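Local coordinates for protein alpha-1,3-glucanase (Paenibacillus glycanilyticus, PDB 6K0P) that probably hydrolyses alpha-1,3-glucan chains as a glycoside hydrolase of family 87, and binds glucose units at several sites and a calcium ion, at residues Val89-Asp94 against Ala139-Asp144; Gly99-Ser104 against Ile153-Asp158; Val64-Thr69 against Ile165-Leu170. The protein carries 1 engineered substitution. All coordinates share one frame; numbering follows the deposited sequence.

Contact 1 of 3, residues Val89-Asp94 against Ala139-Asp144; sequences VSIYAD and AQLMLD. With GLC (alpha-D-glucopyranose), chain D.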
loop_
_atom_site.group_PDB
_atom_site.type_symbol
_atom_site.label_atom_id
_atom_site.label_comp_id
_atom_site.label_asym_id
_atom_site.label_seq_id
_atom_site.Cartn_x
_atom_site.Cartn_y
_atom_site.Cartn_z
ATOM N N VAL A 89 -1.700 0.411 -25.951
ATOM C CA VAL A 89 -0.466 -0.302 -26.243
ATOM C C VAL A 89 -0.863 -1.749 -26.497
ATOM O O VAL A 89 -1.879 -2.227 -25.983
ATOM C CB VAL A 89 0.596 -0.143 -25.123
ATOM C CG1 VAL A 89 0.194 -0.915 -23.868
ATOM C CG2 VAL A 89 1.979 -0.577 -25.619
ATOM N N SER A 90 -0.088 -2.444 -27.320
ATOM C CA SER A 90 -0.515 -3.733 -27.841
ATOM C C SER A 90 0.055 -4.903 -27.053
ATOM O O SER A 90 1.155 -4.831 -26.495
ATOM C CB SER A 90 -0.109 -3.868 -29.299
ATOM O OG SER A 90 -0.719 -2.845 -30.055
ATOM N N ILE A 91 -0.706 -6.001 -27.020
ATOM C CA ILE A 91 -0.275 -7.233 -26.367
ATOM C C ILE A 91 -0.267 -8.364 -27.383
ATOM O O ILE A 91 -1.205 -8.500 -28.183
ATOM C CB ILE A 91 -1.117 -7.582 -25.119
ATOM C CG1 ILE A 91 -0.587 -8.854 -24.449
ATOM C CG2 ILE A 91 -2.605 -7.732 -25.466
ATOM C CD1 ILE A 91 -1.211 -9.126 -23.063
ATOM N N TYR A 92 0.808 -9.150 -27.361
ATOM C CA TYR A 92 1.018 -10.287 -28.245
ATOM C C TYR A 92 1.249 -11.537 -27.406
ATOM O O TYR A 92 1.846 -11.475 -26.324
ATOM C CB TYR A 92 2.290 -10.082 -29.078
ATOM C CG TYR A 92 2.195 -9.074 -30.198
ATOM C CD1 TYR A 92 2.028 -7.719 -29.936
ATOM C CD2 TYR A 92 2.305 -9.475 -31.521
ATOM C CE1 TYR A 92 1.950 -6.794 -30.970
ATOM C CE2 TYR A 92 2.233 -8.567 -32.556
ATOM C CZ TYR A 92 2.051 -7.234 -32.280
ATOM O OH TYR A 92 1.983 -6.347 -33.322
ATOM N N ALA A 93 0.784 -12.683 -27.920
ATOM C CA ALA A 93 1.063 -13.987 -27.330
ATOM C C ALA A 93 1.778 -14.825 -28.377
ATOM O O ALA A 93 1.236 -15.059 -29.465
ATOM C CB ALA A 93 -0.224 -14.689 -26.885
ATOM N N ASP A 94 3.000 -15.261 -28.048
ATOM C CA ASP A 94 3.840 -16.041 -28.961
ATOM C C ASP A 94 3.926 -15.397 -30.341
ATOM O O ASP A 94 3.866 -16.065 -31.376
ATOM C CB ASP A 94 3.397 -17.502 -29.029
ATOM C CG ASP A 94 3.577 -18.219 -27.713
ATOM O OD1 ASP A 94 4.491 -17.843 -26.942
ATOM O OD2 ASP A 94 2.805 -19.161 -27.448
ATOM N N ALA A 139 -3.382 -0.430 -16.384
ATOM C CA ALA A 139 -4.373 -0.822 -17.379
ATOM C C ALA A 139 -4.691 -2.297 -17.192
ATOM O O ALA A 139 -3.787 -3.118 -17.001
ATOM C CB ALA A 139 -3.837 -0.592 -18.797
ATOM N N GLN A 140 -5.978 -2.637 -17.252
ATOM C CA GLN A 140 -6.459 -3.992 -17.000
ATOM C C GLN A 140 -7.041 -4.582 -18.279
ATOM O O GLN A 140 -7.784 -3.907 -18.999
ATOM C CB GLN A 140 -7.552 -3.988 -15.917
ATOM C CG GLN A 140 -7.131 -3.395 -14.568
ATOM C CD GLN A 140 -7.093 -1.872 -14.556
ATOM O OE1 GLN A 140 -7.829 -1.213 -15.289
ATOM N NE2 GLN A 140 -6.206 -1.312 -13.739
ATOM N N LEU A 141 -6.730 -5.853 -18.551
ATOM C CA LEU A 141 -7.173 -6.477 -19.794
ATOM C C LEU A 141 -7.343 -7.978 -19.607
ATOM O O LEU A 141 -6.459 -8.642 -19.062
ATOM C CB LEU A 141 -6.145 -6.230 -20.901
ATOM C CG LEU A 141 -6.525 -6.689 -22.307
ATOM C CD1 LEU A 141 -7.647 -5.823 -22.832
ATOM C CD2 LEU A 141 -5.302 -6.594 -23.234
ATOM N N MET A 142 -8.463 -8.517 -20.072
ATOM C CA MET A 142 -8.677 -9.957 -20.093
ATOM C C MET A 142 -8.714 -10.427 -21.537
ATOM O O MET A 142 -9.292 -9.763 -22.404
ATOM C CB MET A 142 -9.974 -10.346 -19.377
ATOM C CG MET A 142 -10.284 -11.848 -19.378
ATOM S SD MET A 142 -11.470 -12.324 -18.095
ATOM C CE MET A 142 -11.771 -10.706 -17.405
ATOM N N LEU A 143 -8.066 -11.562 -21.797
ATOM C CA LEU A 143 -8.024 -12.183 -23.112
ATOM C C LEU A 143 -8.935 -13.403 -23.116
ATOM O O LEU A 143 -9.226 -13.986 -22.070
ATOM C CB LEU A 143 -6.591 -12.599 -23.470
ATOM C CG LEU A 143 -5.569 -11.464 -23.597
ATOM C CD1 LEU A 143 -4.228 -12.003 -24.077
ATOM C CD2 LEU A 143 -6.085 -10.380 -24.535
ATOM N N ASP A 144 -9.373 -13.804 -24.311
ATOM C CA ASP A 144 -10.353 -14.880 -24.439
ATOM C C ASP A 144 -9.720 -16.265 -24.478
ATOM O O ASP A 144 -10.334 -17.201 -25.001
ATOM C CB ASP A 144 -11.294 -14.648 -25.629
ATOM C CG ASP A 144 -10.626 -14.861 -26.982
ATOM O OD1 ASP A 144 -9.405 -15.115 -27.043
ATOM O OD2 ASP A 144 -11.356 -14.791 -27.998
HETATM C C1 GLC D . -13.661 -0.674 -17.627
HETATM C C2 GLC D . -13.023 0.700 -17.641
HETATM C C3 GLC D . -11.921 0.915 -18.687
HETATM C C4 GLC D . -11.049 -0.299 -18.710
HETATM C C5 GLC D . -11.915 -1.478 -19.041
HETATM C C6 GLC D . -11.113 -2.756 -19.246
HETATM O O1 GLC D . -14.593 -0.743 -18.599
HETATM O O2 GLC D . -14.040 1.663 -17.739
HETATM O O3 GLC D . -11.051 1.909 -18.218
HETATM O O4 GLC D . -10.084 -0.140 -19.709
HETATM O O5 GLC D . -12.711 -1.675 -17.911
HETATM O O6 GLC D . -10.332 -3.128 -18.137
#
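Ile-91 lies against Leu-141 and Leu-143, and its side chain makes both of the close contacts. Its CB points toward the facing strand but stays clear of it, 4.7 Å from Leu-141 CD2. The two branches then part. CG2 makes the close approach, 3.7 Å from Leu-141 CD2. CG1 stands opposite the backbone N (chi1 -178°), and the next torsion is again extended. This carries CD1 across the gap between the sheets, where it ends 4.3 Å from Leu-143 CD1. The isoleucine thus spans two leucines that point the same way, two residues apart. Ile-91 and Leu-141 run past each other in opposite directions, flank to flank, and do not meet end on.

Ile-91 and the two leucines are part of the filling of a beta-sandwich, the fold expected for the galactose-binding-like clan of this domain. Phe-75 touches both Ile-91 and Leu-143, and Phe-101 lies on Leu-141. Strand 139-143 also has a sugar-binding role. The backbone O of Gln-140 accepts a hydrogen bond from glucose O6 at 2.8 Å, and Glu-218 binds the same sugar.

Across the two strands the chemistry is purely hydrocarbon. The contact therefore depends on shape and on exclusion of water, while the polar bond from Gln-140 O is made to the sugar and not to the other strand.

Contact 2 of 3, residues Gly99-Ser104 against Ile153-Asp158; sequences GKFNVS and IKIQKD. With GLC (alpha-D-glucopyranose), chain B.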
loop_
_atom_site.group_PDB
_atom_site.type_symbol
_atom_site.label_atom_id
_atom_site.label_comp_id
_atom_site.label_asym_id
_atom_site.label_seq_id
_atom_site.Cartn_x
_atom_site.Cartn_y
_atom_site.Cartn_z
ATOM N N GLY A 99 -4.514 -8.083 -28.596
ATOM C CA GLY A 99 -5.388 -7.040 -28.103
ATOM C C GLY A 99 -4.626 -5.771 -27.791
ATOM O O GLY A 99 -3.448 -5.614 -28.138
ATOM N N LYS A 100 -5.331 -4.868 -27.122
ATOM C CA LYS A 100 -4.797 -3.559 -26.780
ATOM C C LYS A 100 -5.222 -3.207 -25.367
ATOM O O LYS A 100 -6.393 -3.354 -25.011
ATOM C CB LYS A 100 -5.276 -2.496 -27.773
ATOM C CG LYS A 100 -4.607 -2.664 -29.148
ATOM C CD LYS A 100 -4.833 -1.508 -30.085
ATOM C CE LYS A 100 -4.211 -1.808 -31.437
ATOM N NZ LYS A 100 -2.730 -1.578 -31.464
ATOM N N PHE A 101 -4.260 -2.779 -24.554
ATOM C CA PHE A 101 -4.581 -2.193 -23.263
ATOM C C PHE A 101 -5.065 -0.766 -23.476
ATOM O O PHE A 101 -4.550 -0.043 -24.335
ATOM C CB PHE A 101 -3.327 -2.095 -22.400
ATOM C CG PHE A 101 -2.855 -3.401 -21.828
ATOM C CD1 PHE A 101 -3.344 -3.869 -20.610
ATOM C CD2 PHE A 101 -1.899 -4.144 -22.493
ATOM C CE1 PHE A 101 -2.889 -5.072 -20.081
ATOM C CE2 PHE A 101 -1.435 -5.344 -21.968
ATOM C CZ PHE A 101 -1.926 -5.800 -20.756
ATOM N N ASN A 102 -6.026 -0.348 -22.654
ATOM C CA ASN A 102 -6.449 1.047 -22.580
ATOM C C ASN A 102 -5.584 1.714 -21.515
ATOM O O ASN A 102 -5.775 1.484 -20.314
ATOM C CB ASN A 102 -7.937 1.104 -22.223
ATOM C CG ASN A 102 -8.473 2.528 -22.089
ATOM O OD1 ASN A 102 -7.810 3.416 -21.555
ATOM N ND2 ASN A 102 -9.694 2.737 -22.547
ATOM N N VAL A 103 -4.617 2.516 -21.954
ATOM C CA VAL A 103 -3.689 3.198 -21.059
ATOM C C VAL A 103 -4.093 4.658 -20.952
ATOM O O VAL A 103 -4.600 5.262 -21.905
ATOM C CB VAL A 103 -2.218 3.042 -21.499
ATOM C CG1 VAL A 103 -1.805 1.579 -21.422
ATOM C CG2 VAL A 103 -2.008 3.579 -22.907
ATOM N N SER A 104 -3.860 5.238 -19.777
ATOM C CA SER A 104 -4.360 6.577 -19.500
ATOM C C SER A 104 -3.618 7.182 -18.325
ATOM O O SER A 104 -3.222 6.477 -17.398
ATOM C CB SER A 104 -5.846 6.527 -19.145
ATOM O OG SER A 104 -6.338 7.818 -18.849
ATOM N N ILE A 153 4.618 -13.249 -23.679
ATOM C CA ILE A 153 3.643 -12.165 -23.683
ATOM C C ILE A 153 4.423 -10.886 -23.936
ATOM O O ILE A 153 5.202 -10.439 -23.082
ATOM C CB ILE A 153 2.857 -12.094 -22.369
ATOM C CG1 ILE A 153 2.012 -13.362 -22.169
ATOM C CG2 ILE A 153 1.980 -10.839 -22.341
ATOM C CD1 ILE A 153 0.906 -13.548 -23.203
ATOM N N LYS A 154 4.243 -10.319 -25.122
ATOM C CA LYS A 154 5.008 -9.156 -25.548
ATOM C C LYS A 154 4.114 -7.925 -25.458
ATOM O O LYS A 154 2.968 -7.947 -25.917
ATOM C CB LYS A 154 5.514 -9.381 -26.975
ATOM C CG LYS A 154 6.307 -8.238 -27.558
ATOM C CD LYS A 154 6.976 -8.644 -28.880
ATOM C CE LYS A 154 5.953 -9.061 -29.925
ATOM N NZ LYS A 154 6.566 -8.912 -31.286
ATOM N N ILE A 155 4.622 -6.869 -24.824
ATOM C CA ILE A 155 3.974 -5.564 -24.823
ATOM C C ILE A 155 4.702 -4.749 -25.873
ATOM O O ILE A 155 5.917 -4.563 -25.770
ATOM C CB ILE A 155 4.085 -4.893 -23.448
ATOM C CG1 ILE A 155 3.517 -5.804 -22.356
ATOM C CG2 ILE A 155 3.382 -3.539 -23.458
ATOM C CD1 ILE A 155 2.040 -6.165 -22.556
ATOM N N GLN A 156 3.984 -4.291 -26.895
ATOM C CA GLN A 156 4.625 -3.677 -28.051
ATOM C C GLN A 156 3.863 -2.433 -28.481
ATOM O O GLN A 156 2.626 -2.411 -28.489
ATOM C CB GLN A 156 4.693 -4.677 -29.212
ATOM C CG GLN A 156 5.349 -4.153 -30.481
ATOM C CD GLN A 156 5.714 -5.279 -31.421
ATOM O OE1 GLN A 156 6.602 -6.074 -31.125
ATOM N NE2 GLN A 156 5.030 -5.357 -32.558
ATOM N N LYS A 157 4.616 -1.401 -28.846
ATOM C CA LYS A 157 4.044 -0.134 -29.292
ATOM C C LYS A 157 3.925 -0.178 -30.809
ATOM O O LYS A 157 4.915 -0.004 -31.524
ATOM C CB LYS A 157 4.929 1.020 -28.831
ATOM C CG LYS A 157 4.165 2.304 -28.548
ATOM C CD LYS A 157 5.100 3.410 -28.046
ATOM C CE LYS A 157 5.833 4.060 -29.201
ATOM N NZ LYS A 157 4.935 4.816 -30.118
ATOM N N ASP A 158 2.716 -0.417 -31.303
ATOM C CA ASP A 158 2.462 -0.521 -32.734
ATOM C C ASP A 158 1.951 0.815 -33.270
ATOM O O ASP A 158 1.688 1.760 -32.523
ATOM C CB ASP A 158 1.449 -1.642 -33.019
ATOM C CG ASP A 158 2.044 -3.036 -32.856
ATOM O OD1 ASP A 158 3.277 -3.181 -32.959
ATOM O OD2 ASP A 158 1.270 -3.999 -32.643
HETATM C C1 GLC B . -11.107 3.169 -18.962
HETATM C C2 GLC B . -9.966 4.094 -18.556
HETATM C C3 GLC B . -10.229 4.790 -17.227
HETATM C C4 GLC B . -11.569 5.491 -17.339
HETATM C C5 GLC B . -12.636 4.516 -17.808
HETATM C C6 GLC B . -13.967 5.253 -17.892
HETATM O O2 GLC B . -8.743 3.390 -18.579
HETATM O O3 GLC B . -9.252 5.769 -17.075
HETATM O O4 GLC B . -12.002 6.023 -16.097
HETATM O O5 GLC B . -12.281 3.922 -19.050
HETATM O O6 GLC B . -13.931 6.208 -18.940
HETATM O O HOH W 1 -1.367 -4.373 -32.741
#
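Phe-101 and Ile-155 cross at about a right angle. The isoleucine comes in with its tip: CD1 lies 3.6 Å from Phe-101 CE2, approaching the ring obliquely. CG1 of Ile-155 is turned beside the backbone N (chi1 -55°), and the next torsion, bent at chi2 -60°, turns CD1 toward the phenylalanine although the CB does not point at it.

A second, polar link runs at the edge. Lys-100 and Asp-158 do not touch through their charged atoms. NZ of Lys-100 gives a long, weak bond to a water, and that water donates to Asp-158 OD2 at 2.7 Å. Both groups have stronger partners: NZ pairs with Asp-161 and Ser-90, and OD2 with Tyr-92 OH. The other oxygen, OD1, takes NE2 of Gln-156 at 2.8 Å on its syn lone pair. The bond is nearly straight (167°) and lies in the amide plane. Lys-154 NZ reaches OE1 of the same amide at 2.8 Å, from a position tilted out of the carbonyl plane. Gripped at both ends, the amide is hard to flip.

On strand 99-104, Asn-102 faces a glucose, and its OD1 accepts a weak hydrogen bond from O2 at 3.1 Å. Lys-106 NZ also bonds this glucose. With a leucine in place of Asn-102, the O2 hydroxyl would probably lose its amide acceptor and face an apolar group.

Strands 96-104 and 152-156 flank strand 86-93 in one antiparallel sheet. Phe-101 and Ile-155 meet across that middle strand on the inner face, where Leu-77 of strand 72-80 in the facing sheet touches both.

Contact 3 of 3, residues Val64-Thr69 against Ile165-Leu170; sequences VEFTLT and IYVDLL. With CA (calcium ion), chain J.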
loop_
_atom_site.group_PDB
_atom_site.type_symbol
_atom_site.label_atom_id
_atom_site.label_comp_id
_atom_site.label_asym_id
_atom_site.label_seq_id
_atom_site.Cartn_x
_atom_site.Cartn_y
_atom_site.Cartn_z
ATOM N N VAL A 64 8.678 -5.021 -25.032
ATOM C CA VAL A 64 9.332 -5.793 -23.985
ATOM C C VAL A 64 8.624 -7.137 -23.913
ATOM O O VAL A 64 7.390 -7.194 -23.957
ATOM C CB VAL A 64 9.347 -5.062 -22.625
ATOM C CG1 VAL A 64 7.971 -4.510 -22.285
ATOM C CG2 VAL A 64 9.867 -5.990 -21.529
ATOM N N GLU A 65 9.401 -8.217 -23.857
ATOM C CA GLU A 65 8.864 -9.573 -23.958
ATOM C C GLU A 65 8.929 -10.238 -22.591
ATOM O O GLU A 65 10.022 -10.506 -22.074
ATOM C CB GLU A 65 9.679 -10.367 -24.976
ATOM C CG GLU A 65 9.160 -11.779 -25.209
ATOM C CD GLU A 65 9.983 -12.516 -26.241
ATOM O OE1 GLU A 65 11.153 -12.847 -25.945
ATOM O OE2 GLU A 65 9.469 -12.743 -27.350
ATOM N N PHE A 66 7.758 -10.522 -22.015
ATOM C CA PHE A 66 7.644 -11.285 -20.781
ATOM C C PHE A 66 7.447 -12.760 -21.112
ATOM O O PHE A 66 7.024 -13.124 -22.211
ATOM C CB PHE A 66 6.420 -10.833 -19.973
ATOM C CG PHE A 66 6.471 -9.408 -19.501
ATOM C CD1 PHE A 66 6.068 -8.376 -20.327
ATOM C CD2 PHE A 66 6.881 -9.105 -18.210
ATOM C CE1 PHE A 66 6.098 -7.059 -19.892
ATOM C CE2 PHE A 66 6.911 -7.796 -17.770
ATOM C CZ PHE A 66 6.516 -6.774 -18.608
ATOM N N THR A 67 7.736 -13.613 -20.130
ATOM C CA THR A 67 7.461 -15.041 -20.239
ATOM C C THR A 67 6.617 -15.465 -19.047
ATOM O O THR A 67 7.016 -15.266 -17.896
ATOM C CB THR A 67 8.756 -15.856 -20.289
ATOM O OG1 THR A 67 9.543 -15.422 -21.405
ATOM C CG2 THR A 67 8.442 -17.341 -20.458
ATOM N N LEU A 68 5.449 -16.035 -19.315
ATOM C CA LEU A 68 4.592 -16.447 -18.212
ATOM C C LEU A 68 5.264 -17.538 -17.386
ATOM O O LEU A 68 5.872 -18.469 -17.925
ATOM C CB LEU A 68 3.263 -16.973 -18.749
ATOM C CG LEU A 68 2.338 -15.980 -19.453
ATOM C CD1 LEU A 68 1.015 -16.666 -19.772
ATOM C CD2 LEU A 68 2.102 -14.761 -18.587
ATOM N N THR A 69 5.147 -17.420 -16.065
ATOM C CA THR A 69 5.570 -18.478 -15.156
ATOM C C THR A 69 4.396 -19.236 -14.555
ATOM O O THR A 69 4.611 -20.219 -13.831
ATOM C CB THR A 69 6.470 -17.926 -14.054
ATOM O OG1 THR A 69 5.798 -16.863 -13.371
ATOM C CG2 THR A 69 7.759 -17.396 -14.658
ATOM N N ILE A 165 5.554 5.149 -23.865
ATOM C CA ILE A 165 5.027 4.513 -22.664
ATOM C C ILE A 165 6.177 3.896 -21.881
ATOM O O ILE A 165 7.051 3.234 -22.451
ATOM C CB ILE A 165 3.936 3.480 -23.020
ATOM C CG1 ILE A 165 3.359 2.837 -21.751
ATOM C CG2 ILE A 165 4.464 2.401 -23.982
ATOM C CD1 ILE A 165 2.052 2.091 -22.001
ATOM N N TYR A 166 6.193 4.111 -20.574
ATOM C CA TYR A 166 7.110 3.394 -19.696
ATOM C C TYR A 166 6.381 2.169 -19.176
ATOM O O TYR A 166 5.311 2.293 -18.577
ATOM C CB TYR A 166 7.519 4.264 -18.508
ATOM C CG TYR A 166 8.344 5.477 -18.875
ATOM C CD1 TYR A 166 7.728 6.662 -19.285
ATOM C CD2 TYR A 166 9.731 5.441 -18.813
ATOM C CE1 TYR A 166 8.469 7.767 -19.619
ATOM C CE2 TYR A 166 10.483 6.560 -19.144
ATOM C CZ TYR A 166 9.840 7.712 -19.533
ATOM O OH TYR A 166 10.559 8.835 -19.883
ATOM N N VAL A 167 6.946 0.992 -19.406
ATOM C CA VAL A 167 6.347 -0.263 -18.960
ATOM C C VAL A 167 7.083 -0.702 -17.703
ATOM O O VAL A 167 8.278 -1.010 -17.749
ATOM C CB VAL A 167 6.414 -1.337 -20.048
ATOM C CG1 VAL A 167 5.822 -2.643 -19.535
ATOM C CG2 VAL A 167 5.708 -0.879 -21.311
ATOM N N ASP A 168 6.372 -0.720 -16.574
ATOM C CA ASP A 168 6.990 -0.955 -15.272
ATOM C C ASP A 168 6.941 -2.429 -14.879
ATOM O O ASP A 168 7.974 -3.037 -14.569
ATOM C CB ASP A 168 6.292 -0.072 -14.228
ATOM C CG ASP A 168 6.870 -0.223 -12.843
ATOM O OD1 ASP A 168 7.922 -0.873 -12.703
ATOM O OD2 ASP A 168 6.285 0.323 -11.884
ATOM N N LEU A 169 5.742 -3.005 -14.854
ATOM C CA LEU A 169 5.549 -4.395 -14.477
ATOM C C LEU A 169 4.274 -4.889 -15.137
ATOM O O LEU A 169 3.449 -4.106 -15.616
ATOM C CB LEU A 169 5.475 -4.578 -12.946
ATOM C CG LEU A 169 4.327 -3.900 -12.167
ATOM C CD1 LEU A 169 2.984 -4.637 -12.299
ATOM C CD2 LEU A 169 4.669 -3.777 -10.691
ATOM N N LEU A 170 4.111 -6.207 -15.119
ATOM C CA LEU A 170 2.916 -6.878 -15.607
ATOM C C LEU A 170 2.429 -7.831 -14.528
ATOM O O LEU A 170 3.208 -8.653 -14.034
ATOM C CB LEU A 170 3.264 -7.666 -16.875
ATOM C CG LEU A 170 2.137 -8.385 -17.619
ATOM C CD1 LEU A 170 1.234 -7.355 -18.281
ATOM C CD2 LEU A 170 2.725 -9.358 -18.644
HETATM CA CA CA J . 9.740 -2.230 -12.868
#
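Phe-66 meets Leu-170 because CG of Phe-66 is turned beside its backbone N (chi1 -63°), while CG of Leu-170 extends opposite its own. The ring is thereby laid against the leucine. Val-64 takes a tighter torsion, with CG1 between the backbone N and the carbonyl carbon, and this aims CG1 at Val-167.

Leu-170 CB stands over one face of the Phe-66 ring, 3.9 Å from its centroid and 19° off the normal, a CH-pi contact. CD2 of the leucine reaches the other end of the ring, 3.8 Å from Phe-66 CG. One leucine therefore spans the ring from its root to its far edge. Val-167 comes from a different direction: its CG1 lies at the ring edge, 4.3 Å from Phe-66 CZ. The same methyl also meets Val-64 CG1 tip to tip at 4.0 Å. Ring face and ring edge are thus both packed from strand 165-170.

A classic beta bulge explains the spacing. Asp-168 and Leu-169 both face Arg-78 and turn away from strand 64-67. Val-167 and Leu-170, three residues apart, can therefore both point inward. Asp-168, pointing away from strand 64-67, binds calcium through OD1 at 2.3 Å and through its backbone O at 2.6 Å. Glu-23, Glu-25, Ser-50 and Ser-53 contribute to the site, and OD2 forms a salt bridge with Arg-78.

The two strands belong to facing sheets of the sandwich. The axes of the segments 64-67 and 165-170 come within 9.6 Å, their directions 15° apart. Strand 152-156 pairs with 63-67 and adds Ile-155 to Val-64 and Phe-66; strand 72-80 pairs with 165-173 and adds Leu-77 to Val-167 and Leu-170.

All three contacts lie in one domain. Contacts 1 and 2 are about 6 Å apart between centres; contact 3 lies about 11 Å from contact 1 and 10 Å from contact 2. Strands 63-67, 152-156, 86-93 and 96-104 form one sheet in that order. Strands 137-143 and 165-173 belong to the facing sheet, joined through 72-80. Contacts 1 and 3 bridge the sheets, and contact 2 stays within one. Along the chain contacts 1 and 2 interleave, and both fall inside the loop closed by contact 3. The side chains of the three contacts probably form one apolar core, between one of the glycan sites and the calcium site.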